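Local coordinates for adhesion G-protein coupled receptor G6 (PDB 6V55) that acts as an adhesion receptor at the cell surface, implicated in myelination, whose calcium-binding extracellular region probably helps to control signalling through G proteins, at residues N23-S28 and S100-G105; I45-F50 and D61-K66; F50-A55 and K104-S109. All blocks are in the same frame, centred on the assembly; numbering follows the deposited sequence.

Interaction 1 (N23-S28 and S100-G105); sequences NDYPPS and SVQKKG. With CA (calcium ion), chain C.
Gln102 lies against Tyr25 and Pro27 where two loops of the CUB domain meet beside its calcium ion. Its CB faces the Tyr25 carbonyl, and Gln102 CG settles 3.2 Å from Tyr25 O and 3.6 Å from Tyr25 CD1. A bend at chi2 (92°) then swings the amide across the Pro27 ring at about a right angle, with Gln102 NE2 3.3 Å from Pro27 CG. Water holds both ends of the amide. One molecule donates to Gln102 OE1 and to Tyr25 O; the other accepts from Gln102 NE2 at 2.6 Å and is itself bound to calcium. Gln102 is therefore a second-shell residue, whereas the Ser100 and Val101 carbonyls bind the metal directly, together with Glu53, Asp61 and Asp98. Tyr25 lies flat under a backbone group: Lys103 O is 3.1 Å above one ring face, offset toward the rim, while Gly105 CA comes in at the edge. The phenol OH probably hydrogen-bonds to OD2 of Asp61, a calcium ligand; a leucine here would probably cost that carboxylate its phenol partner and leave Lys103 O without a ring beneath it. The same Lys103 O accepts a weak hydrogen bond from Tyr25 N at 3.3 Å.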
loop_
_atom_site.group_PDB
_atom_site.type_symbol
_atom_site.label_atom_id
_atom_site.label_comp_id
_atom_site.label_asym_id
_atom_site.label_seq_id
_atom_site.Cartn_x
_atom_site.Cartn_y
_atom_site.Cartn_z
ATOM N N ASN A 23 -1.117 -4.498 15.595
ATOM C CA ASN A 23 0.164 -4.011 16.097
ATOM C C ASN A 23 0.883 -3.299 14.955
ATOM O O ASN A 23 0.364 -3.188 13.840
ATOM C CB ASN A 23 1.013 -5.151 16.662
ATOM C CG ASN A 23 0.223 -6.087 17.571
ATOM O OD1 ASN A 23 0.064 -7.277 17.265
ATOM N ND2 ASN A 23 -0.253 -5.564 18.705
ATOM N N ASP A 24 2.098 -2.821 15.203
ATOM C CA ASP A 24 2.783 -2.035 14.193
ATOM C C ASP A 24 3.323 -2.922 13.079
ATOM O O ASP A 24 3.707 -4.079 13.298
ATOM C CB ASP A 24 3.947 -1.238 14.783
ATOM C CG ASP A 24 3.522 -0.215 15.830
ATOM O OD1 ASP A 24 4.459 0.274 16.498
ATOM O OD2 ASP A 24 2.308 0.111 15.989
ATOM N N TYR A 25 3.354 -2.355 11.869
ATOM C CA TYR A 25 3.944 -3.033 10.732
ATOM C C TYR A 25 5.457 -3.147 10.918
ATOM O O TYR A 25 6.044 -2.417 11.720
ATOM C CB TYR A 25 3.589 -2.303 9.435
ATOM C CG TYR A 25 3.727 -0.796 9.380
ATOM C CD1 TYR A 25 4.966 -0.189 9.214
ATOM C CD2 TYR A 25 2.604 0.011 9.392
ATOM C CE1 TYR A 25 5.082 1.193 9.128
ATOM C CE2 TYR A 25 2.701 1.387 9.305
ATOM C CZ TYR A 25 3.948 1.971 9.163
ATOM O OH TYR A 25 4.064 3.343 9.066
ATOM N N PRO A 26 6.110 -4.101 10.254
ATOM C CA PRO A 26 7.567 -4.156 10.341
ATOM C C PRO A 26 8.167 -3.080 9.453
ATOM O O PRO A 26 7.463 -2.517 8.600
ATOM C CB PRO A 26 7.892 -5.581 9.851
ATOM C CG PRO A 26 6.581 -6.338 9.955
ATOM C CD PRO A 26 5.572 -5.320 9.613
ATOM N N PRO A 27 9.435 -2.719 9.642
ATOM C CA PRO A 27 10.093 -1.844 8.669
ATOM C C PRO A 27 10.337 -2.556 7.342
ATOM O O PRO A 27 10.211 -3.782 7.235
ATOM C CB PRO A 27 11.427 -1.497 9.338
ATOM C CG PRO A 27 11.382 -2.018 10.699
ATOM C CD PRO A 27 10.330 -3.050 10.764
ATOM N N SER A 28 10.675 -1.740 6.323
ATOM C CA SER A 28 11.173 -2.177 5.010
ATOM C C SER A 28 10.223 -3.117 4.272
ATOM O O SER A 28 10.638 -4.049 3.580
ATOM C CB SER A 28 12.549 -2.790 5.144
ATOM O OG SER A 28 13.263 -2.036 6.089
ATOM N N SER A 100 12.763 2.823 9.726
ATOM C CA SER A 100 12.567 3.222 11.118
ATOM C C SER A 100 11.240 3.958 11.254
ATOM O O SER A 100 10.706 4.460 10.271
ATOM C CB SER A 100 13.693 4.130 11.603
ATOM O OG SER A 100 13.482 5.422 11.064
ATOM N N VAL A 101 10.747 4.050 12.507
ATOM C CA VAL A 101 9.469 4.650 12.929
ATOM C C VAL A 101 8.272 3.958 12.285
ATOM O O VAL A 101 7.935 4.221 11.128
ATOM C CB VAL A 101 9.399 6.175 12.660
ATOM C CG1 VAL A 101 8.153 6.775 13.260
ATOM C CG2 VAL A 101 10.650 6.880 13.170
ATOM N N GLN A 102 7.580 3.117 13.048
ATOM C CA GLN A 102 6.433 2.376 12.546
ATOM C C GLN A 102 5.183 2.755 13.321
ATOM O O GLN A 102 5.227 2.957 14.538
ATOM C CB GLN A 102 6.677 0.881 12.648
ATOM C CG GLN A 102 7.639 0.412 11.598
ATOM C CD GLN A 102 9.052 0.417 12.076
ATOM O OE1 GLN A 102 9.332 -0.041 13.177
ATOM N NE2 GLN A 102 9.960 0.959 11.264
ATOM N N LYS A 103 4.077 2.864 12.607
ATOM C CA LYS A 103 2.774 3.062 13.204
ATOM C C LYS A 103 1.911 1.828 12.941
ATOM O O LYS A 103 2.409 0.771 12.528
ATOM C CB LYS A 103 2.128 4.333 12.662
ATOM C CG LYS A 103 2.978 5.580 12.840
ATOM C CD LYS A 103 3.159 5.986 14.296
ATOM C CE LYS A 103 4.355 6.926 14.426
ATOM N NZ LYS A 103 4.193 7.974 15.467
ATOM N N LYS A 104 0.606 1.988 13.158
ATOM C CA LYS A 104 -0.300 0.856 13.300
ATOM C C LYS A 104 -0.543 0.155 11.971
ATOM O O LYS A 104 -0.592 -1.080 11.909
ATOM C CB LYS A 104 -1.607 1.362 13.886
ATOM C CG LYS A 104 -2.584 0.304 14.310
ATOM C CD LYS A 104 -4.013 0.782 14.132
ATOM C CE LYS A 104 -4.272 2.154 14.755
ATOM N NZ LYS A 104 -5.662 2.672 14.522
ATOM N N GLY A 105 -0.652 0.920 10.891
ATOM C CA GLY A 105 -0.938 0.335 9.607
ATOM C C GLY A 105 -2.371 0.566 9.193
ATOM O O GLY A 105 -2.905 1.671 9.381
HETATM CA CA CA C . 8.809 3.932 8.797
HETATM O O HOH W 1 7.338 -2.120 14.012
HETATM O O HOH W 2 9.231 1.408 8.767
#

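Interaction 2 (I45-F50 and D61-K66). With CA (calcium ion), chain C.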
loop_
_atom_site.group_PDB
_atom_site.type_symbol
_atom_site.label_atom_id
_atom_site.label_comp_id
_atom_site.label_asym_id
_atom_site.label_seq_id
_atom_site.Cartn_x
_atom_site.Cartn_y
_atom_site.Cartn_z
ATOM N N ILE A 45 -12.714 -0.032 -2.677
ATOM C CA ILE A 45 -12.048 -0.283 -1.412
ATOM C C ILE A 45 -12.554 0.719 -0.391
ATOM O O ILE A 45 -13.088 1.777 -0.717
ATOM C CB ILE A 45 -10.506 -0.239 -1.489
ATOM C CG1 ILE A 45 -10.009 1.191 -1.722
ATOM C CG2 ILE A 45 -9.972 -1.205 -2.535
ATOM C CD1 ILE A 45 -8.499 1.326 -1.614
ATOM N N THR A 46 -12.388 0.365 0.876
ATOM C CA THR A 46 -12.729 1.234 1.993
ATOM C C THR A 46 -11.671 0.995 3.057
ATOM O O THR A 46 -11.405 -0.154 3.427
ATOM C CB THR A 46 -14.146 0.940 2.526
ATOM O OG1 THR A 46 -15.134 1.485 1.627
ATOM C CG2 THR A 46 -14.358 1.524 3.932
ATOM N N PHE A 47 -11.028 2.064 3.500
ATOM C CA PHE A 47 -10.106 1.973 4.620
ATOM C C PHE A 47 -10.926 1.934 5.900
ATOM O O PHE A 47 -11.596 2.906 6.238
ATOM C CB PHE A 47 -9.160 3.164 4.628
ATOM C CG PHE A 47 -8.174 3.191 3.480
ATOM C CD1 PHE A 47 -6.875 2.740 3.668
ATOM C CD2 PHE A 47 -8.537 3.687 2.230
ATOM C CE1 PHE A 47 -5.957 2.768 2.639
ATOM C CE2 PHE A 47 -7.640 3.704 1.184
ATOM C CZ PHE A 47 -6.343 3.248 1.392
ATOM N N LEU A 48 -10.905 0.815 6.610
ATOM C CA LEU A 48 -11.598 0.763 7.884
ATOM C C LEU A 48 -10.807 1.442 8.992
ATOM O O LEU A 48 -11.389 1.826 10.017
ATOM C CB LEU A 48 -11.879 -0.695 8.250
ATOM C CG LEU A 48 -12.542 -1.496 7.120
ATOM C CD1 LEU A 48 -12.627 -3.008 7.428
ATOM C CD2 LEU A 48 -13.907 -0.932 6.843
ATOM N N ASP A 49 -9.501 1.593 8.800
ATOM C CA ASP A 49 -8.547 2.118 9.769
ATOM C C ASP A 49 -7.258 2.383 9.011
ATOM O O ASP A 49 -6.938 1.642 8.083
ATOM C CB ASP A 49 -8.291 1.122 10.899
ATOM C CG ASP A 49 -7.581 1.749 12.068
ATOM O OD1 ASP A 49 -7.512 3.002 12.090
ATOM O OD2 ASP A 49 -7.070 1.003 12.944
ATOM N N PHE A 50 -6.535 3.442 9.393
ATOM C CA PHE A 50 -5.331 3.857 8.655
ATOM C C PHE A 50 -4.504 4.781 9.535
ATOM O O PHE A 50 -4.940 5.914 9.801
ATOM C CB PHE A 50 -5.690 4.585 7.333
ATOM C CG PHE A 50 -4.494 5.011 6.491
ATOM C CD1 PHE A 50 -3.918 6.291 6.622
ATOM C CD2 PHE A 50 -3.998 4.166 5.510
ATOM C CE1 PHE A 50 -2.833 6.673 5.853
ATOM C CE2 PHE A 50 -2.933 4.551 4.720
ATOM C CZ PHE A 50 -2.352 5.808 4.894
ATOM N N ASP A 61 6.898 6.447 4.982
ATOM C CA ASP A 61 6.026 5.323 4.675
ATOM C C ASP A 61 4.870 5.837 3.847
ATOM O O ASP A 61 4.291 6.870 4.179
ATOM C CB ASP A 61 5.449 4.658 5.928
ATOM C CG ASP A 61 6.507 4.293 6.952
ATOM O OD1 ASP A 61 7.691 4.258 6.572
ATOM O OD2 ASP A 61 6.154 4.047 8.133
ATOM N N ARG A 62 4.491 5.115 2.794
ATOM C CA ARG A 62 3.366 5.552 1.971
ATOM C C ARG A 62 2.532 4.355 1.538
ATOM O O ARG A 62 3.032 3.235 1.426
ATOM C CB ARG A 62 3.830 6.347 0.733
ATOM C CG ARG A 62 4.672 5.567 -0.246
ATOM C CD ARG A 62 4.863 6.326 -1.569
ATOM N NE ARG A 62 5.548 7.605 -1.395
ATOM C CZ ARG A 62 6.186 8.277 -2.357
ATOM N NH1 ARG A 62 6.248 7.809 -3.609
ATOM N NH2 ARG A 62 6.781 9.431 -2.053
ATOM N N VAL A 63 1.244 4.604 1.326
ATOM C CA VAL A 63 0.341 3.683 0.644
ATOM C C VAL A 63 -0.025 4.339 -0.676
ATOM O O VAL A 63 -0.434 5.502 -0.680
ATOM C CB VAL A 63 -0.920 3.389 1.472
ATOM C CG1 VAL A 63 -1.991 2.678 0.640
ATOM C CG2 VAL A 63 -0.562 2.545 2.644
ATOM N N VAL A 64 0.141 3.611 -1.791
ATOM C CA VAL A 64 -0.283 4.059 -3.120
ATOM C C VAL A 64 -1.530 3.276 -3.527
ATOM O O VAL A 64 -1.534 2.042 -3.456
ATOM C CB VAL A 64 0.843 3.863 -4.151
ATOM C CG1 VAL A 64 0.367 4.235 -5.543
ATOM C CG2 VAL A 64 2.076 4.686 -3.776
ATOM N N VAL A 65 -2.597 3.975 -3.934
ATOM C CA VAL A 65 -3.801 3.337 -4.482
ATOM C C VAL A 65 -3.845 3.588 -5.985
ATOM O O VAL A 65 -3.922 4.741 -6.429
ATOM C CB VAL A 65 -5.092 3.845 -3.825
ATOM C CG1 VAL A 65 -6.295 3.111 -4.420
ATOM C CG2 VAL A 65 -5.038 3.662 -2.318
ATOM N N LYS A 66 -3.829 2.509 -6.766
ATOM C CA LYS A 66 -3.686 2.574 -8.220
ATOM C C LYS A 66 -4.949 2.020 -8.875
ATOM O O LYS A 66 -5.285 0.842 -8.709
ATOM C CB LYS A 66 -2.445 1.798 -8.678
ATOM C CG LYS A 66 -1.646 2.471 -9.783
ATOM C CD LYS A 66 -0.228 1.892 -9.916
ATOM C CE LYS A 66 -0.152 0.649 -10.816
ATOM N NZ LYS A 66 1.148 -0.130 -10.642
HETATM CA CA CA C . 8.809 3.932 8.797
HETATM O O HOH W 2 9.231 1.408 8.767
#
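Val63 and Val65 point from strand 62-66 into Ile45, Phe47 and Phe50, filling part of the space between the two sheets of the CUB beta-sandwich. The closest touch is at Phe50, where Val63 CG2 sits 3.7 Å from Phe50 CE2. The two side chains run alongside one another, pointing opposite ways, and the valine meets the ring at its edge, with Val63 CB lying in the ring plane. The other methyl, Val63 CG1, reaches the edge of Phe47 more loosely, 4.4 Å from Phe47 CE1. Val65 divides its branches in a similar way. Its CG1, anti to the backbone N (chi1 -179°), meets Ile45 CD1 tip to tip at 4.0 Å, while Val65 CG2 lies in the plane of the Phe47 ring, 4.0 Å from Phe47 CZ. Both phenylalanines thus offer edges, not faces, to the valines.

The backbones behind these side chains are well separated: the axes of strands 45-47 and 62-66 pass 11.2 Å apart and run nearly antiparallel, at 159°. Further out, Met91 touches both Ile45 and Val65, and Phe95 and Phe106 close round Val63. On the strand 41-51 side, a classic beta bulge sets Leu48 and Asp49 together opposite His107, a corner that lies between Phe47 and Phe50, both of which point inward. The other segment starts at the metal: just before strand 62-66 enters the core, the Asp61 carboxylate grips calcium with both oxygens, OD1 at 2.5 Å and OD2 at 2.7 Å from the ion. No hydrogen bond joins the two segments. What holds them is methyl groups against ring edges and one another, so cohesion here depends on shape and the exclusion of water.

Interaction 3 (F50-A55 and K104-S109). With CA (calcium ion), chain C.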
loop_
_atom_site.group_PDB
_atom_site.type_symbol
_atom_site.label_atom_id
_atom_site.label_comp_id
_atom_site.label_asym_id
_atom_site.label_seq_id
_atom_site.Cartn_x
_atom_site.Cartn_y
_atom_site.Cartn_z
ATOM N N PHE A 50 -6.535 3.442 9.393
ATOM C CA PHE A 50 -5.331 3.857 8.655
ATOM C C PHE A 50 -4.504 4.781 9.535
ATOM O O PHE A 50 -4.940 5.914 9.801
ATOM C CB PHE A 50 -5.690 4.585 7.333
ATOM C CG PHE A 50 -4.494 5.011 6.491
ATOM C CD1 PHE A 50 -3.918 6.291 6.622
ATOM C CD2 PHE A 50 -3.998 4.166 5.510
ATOM C CE1 PHE A 50 -2.833 6.673 5.853
ATOM C CE2 PHE A 50 -2.933 4.551 4.720
ATOM C CZ PHE A 50 -2.352 5.808 4.894
ATOM N N GLU A 51 -3.288 4.360 9.893
ATOM C CA GLU A 51 -2.318 5.263 10.500
ATOM C C GLU A 51 -0.926 4.905 10.001
ATOM O O GLU A 51 -0.425 3.816 10.295
ATOM C CB GLU A 51 -2.370 5.199 12.028
ATOM C CG GLU A 51 -1.346 6.112 12.716
ATOM C CD GLU A 51 -1.167 5.830 14.223
ATOM O OE1 GLU A 51 -1.323 4.657 14.673
ATOM O OE2 GLU A 51 -0.858 6.805 14.955
ATOM N N LEU A 52 -0.303 5.815 9.256
ATOM C CA LEU A 52 1.067 5.642 8.792
ATOM C C LEU A 52 1.942 6.746 9.368
ATOM O O LEU A 52 1.451 7.742 9.905
ATOM C CB LEU A 52 1.140 5.665 7.265
ATOM C CG LEU A 52 1.337 4.316 6.581
ATOM C CD1 LEU A 52 0.132 3.441 6.832
ATOM C CD2 LEU A 52 1.506 4.534 5.108
ATOM N N GLU A 53 3.251 6.535 9.275
ATOM C CA GLU A 53 4.228 7.560 9.627
ATOM C C GLU A 53 4.072 8.748 8.686
ATOM O O GLU A 53 4.071 8.578 7.464
ATOM C CB GLU A 53 5.634 6.978 9.534
ATOM C CG GLU A 53 6.717 7.999 9.646
ATOM C CD GLU A 53 8.124 7.421 9.483
ATOM O OE1 GLU A 53 8.287 6.323 8.909
ATOM O OE2 GLU A 53 9.090 8.085 9.928
ATOM N N GLU A 54 3.872 9.940 9.234
ATOM C CA GLU A 54 3.639 11.085 8.367
ATOM C C GLU A 54 4.959 11.675 7.870
ATOM O O GLU A 54 5.979 11.625 8.563
ATOM C CB GLU A 54 2.799 12.150 9.077
ATOM C CG GLU A 54 1.976 13.008 8.075
ATOM C CD GLU A 54 1.199 14.141 8.726
ATOM O OE1 GLU A 54 0.324 14.737 8.045
ATOM O OE2 GLU A 54 1.451 14.410 9.925
ATOM N N ALA A 55 4.934 12.194 6.640
ATOM C CA ALA A 55 6.062 12.897 6.041
ATOM C C ALA A 55 5.553 13.811 4.936
ATOM O O ALA A 55 4.506 13.563 4.330
ATOM C CB ALA A 55 7.095 11.940 5.460
ATOM N N LYS A 104 0.606 1.988 13.158
ATOM C CA LYS A 104 -0.300 0.856 13.300
ATOM C C LYS A 104 -0.543 0.155 11.971
ATOM O O LYS A 104 -0.592 -1.080 11.909
ATOM C CB LYS A 104 -1.607 1.362 13.886
ATOM C CG LYS A 104 -2.584 0.304 14.310
ATOM C CD LYS A 104 -4.013 0.782 14.132
ATOM C CE LYS A 104 -4.272 2.154 14.755
ATOM N NZ LYS A 104 -5.662 2.672 14.522
ATOM N N GLY A 105 -0.652 0.920 10.891
ATOM C CA GLY A 105 -0.938 0.335 9.607
ATOM C C GLY A 105 -2.371 0.566 9.193
ATOM O O GLY A 105 -2.905 1.671 9.381
ATOM N N PHE A 106 -3.013 -0.467 8.650
ATOM C CA PHE A 106 -4.304 -0.248 8.031
ATOM C C PHE A 106 -5.083 -1.543 7.890
ATOM O O PHE A 106 -4.519 -2.640 7.883
ATOM C CB PHE A 106 -4.176 0.425 6.663
ATOM C CG PHE A 106 -3.175 -0.207 5.738
ATOM C CD1 PHE A 106 -3.568 -1.201 4.838
ATOM C CD2 PHE A 106 -1.857 0.247 5.699
ATOM C CE1 PHE A 106 -2.643 -1.759 3.936
ATOM C CE2 PHE A 106 -0.929 -0.305 4.809
ATOM C CZ PHE A 106 -1.323 -1.302 3.932
ATOM N N HIS A 107 -6.395 -1.375 7.735
ATOM C CA HIS A 107 -7.343 -2.456 7.505
ATOM C C HIS A 107 -8.267 -2.001 6.389
ATOM O O HIS A 107 -9.018 -1.035 6.563
ATOM C CB HIS A 107 -8.138 -2.764 8.776
ATOM C CG HIS A 107 -9.029 -3.963 8.670
ATOM N ND1 HIS A 107 -9.967 -4.271 9.630
ATOM C CD2 HIS A 107 -9.127 -4.930 7.727
ATOM C CE1 HIS A 107 -10.615 -5.365 9.277
ATOM N NE2 HIS A 107 -10.116 -5.795 8.132
ATOM N N ILE A 108 -8.215 -2.695 5.255
ATOM C CA ILE A 108 -8.929 -2.320 4.042
ATOM C C ILE A 108 -9.938 -3.414 3.707
ATOM O O ILE A 108 -9.605 -4.604 3.727
ATOM C CB ILE A 108 -7.942 -2.106 2.883
ATOM C CG1 ILE A 108 -6.984 -0.954 3.195
ATOM C CG2 ILE A 108 -8.652 -1.876 1.556
ATOM C CD1 ILE A 108 -5.927 -0.777 2.111
ATOM N N SER A 109 -11.174 -3.018 3.424
ATOM C CA SER A 109 -12.196 -3.922 2.914
ATOM C C SER A 109 -12.371 -3.684 1.422
ATOM O O SER A 109 -12.494 -2.536 0.989
ATOM C CB SER A 109 -13.523 -3.686 3.624
ATOM O OG SER A 109 -14.078 -2.446 3.209
HETATM CA CA CA C . 8.809 3.932 8.797
HETATM O O HOH W 2 9.231 1.408 8.767
#
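Phe50 stands opposite Phe106 of strand 105-114 as an antiparallel non-hydrogen-bonded pair, their CA atoms 4.3 Å apart. The two side chains cross obliquely on the inner face of the sheet, and Phe50 CD2 rests 3.9 Å from Phe106 CB. Phe50 CA also makes a CH...O contact with the carbonyl of Gly105.

Glu51 and Gly105 form the next, hydrogen-bonded pair, with a bond each way. Glu51 N donates to Gly105 O at 2.8 Å, almost straight at 169°, and Gly105 N returns a bond to Glu51 O at 3.0 Å. On the other face of the sheet the extended Glu51 side chain brings OE1 to 3.4 Å from Lys104 CB, the two chains crossing at about a right angle. The charges do not meet: Glu51 OE1 stays 4.8 Å from Lys104 NZ, which instead forms a salt bridge with Asp49. Gly105 has backbone angles (105°/-137°) that would jam a CB against the preceding carbonyl.

Leu52 leaves the pairing, but its CD1 still comes to the edge of the Phe106 ring, 3.9 Å from Phe106 CD2. Glu53 then turns toward the metal, and its fully extended chain places OE1 2.4 Å from the calcium ion; the other oxygen, OE2, forms a salt bridge with Lys477, far along the chain.

Strand 105-114 runs between strands 41-51 and 13-17, with backbone hydrogen bonds joining Phe106 to Ser18 and Ile108 to Phe16 on its far side. From this sheet Phe106 projects across to the opposite one, where its ring meets Phe95 of strand 90-96 edge-to-face, Trp33 of strand 30-36 nearly at a right angle, and the side chain of Val63.

All three contacts lie in the CUB domain and converge on one calcium ion, each bringing part of its shell: interaction 1 two backbone carbonyls, interaction 2 a bidentate carboxylate, interaction 3 a single carboxylate oxygen. At the ion Val101 O is 3.1 Å from Glu53 OE1. Interactions 1 and 2, centres about 14 Å apart, are also joined by the salt bridge from Lys104 NZ to Asp49 OD2 at 2.7 Å. Interactions 1 and 3, with centres about 9 Å apart, share Lys104 and Gly105, so the calcium loop runs straight into a paired strand. Interactions 2 and 3, about 7 Å between centres, share Phe50 and the inner face of strand 41-51; Leu48 N probably hydrogen-bonds to His107 O at 2.6 Å between them.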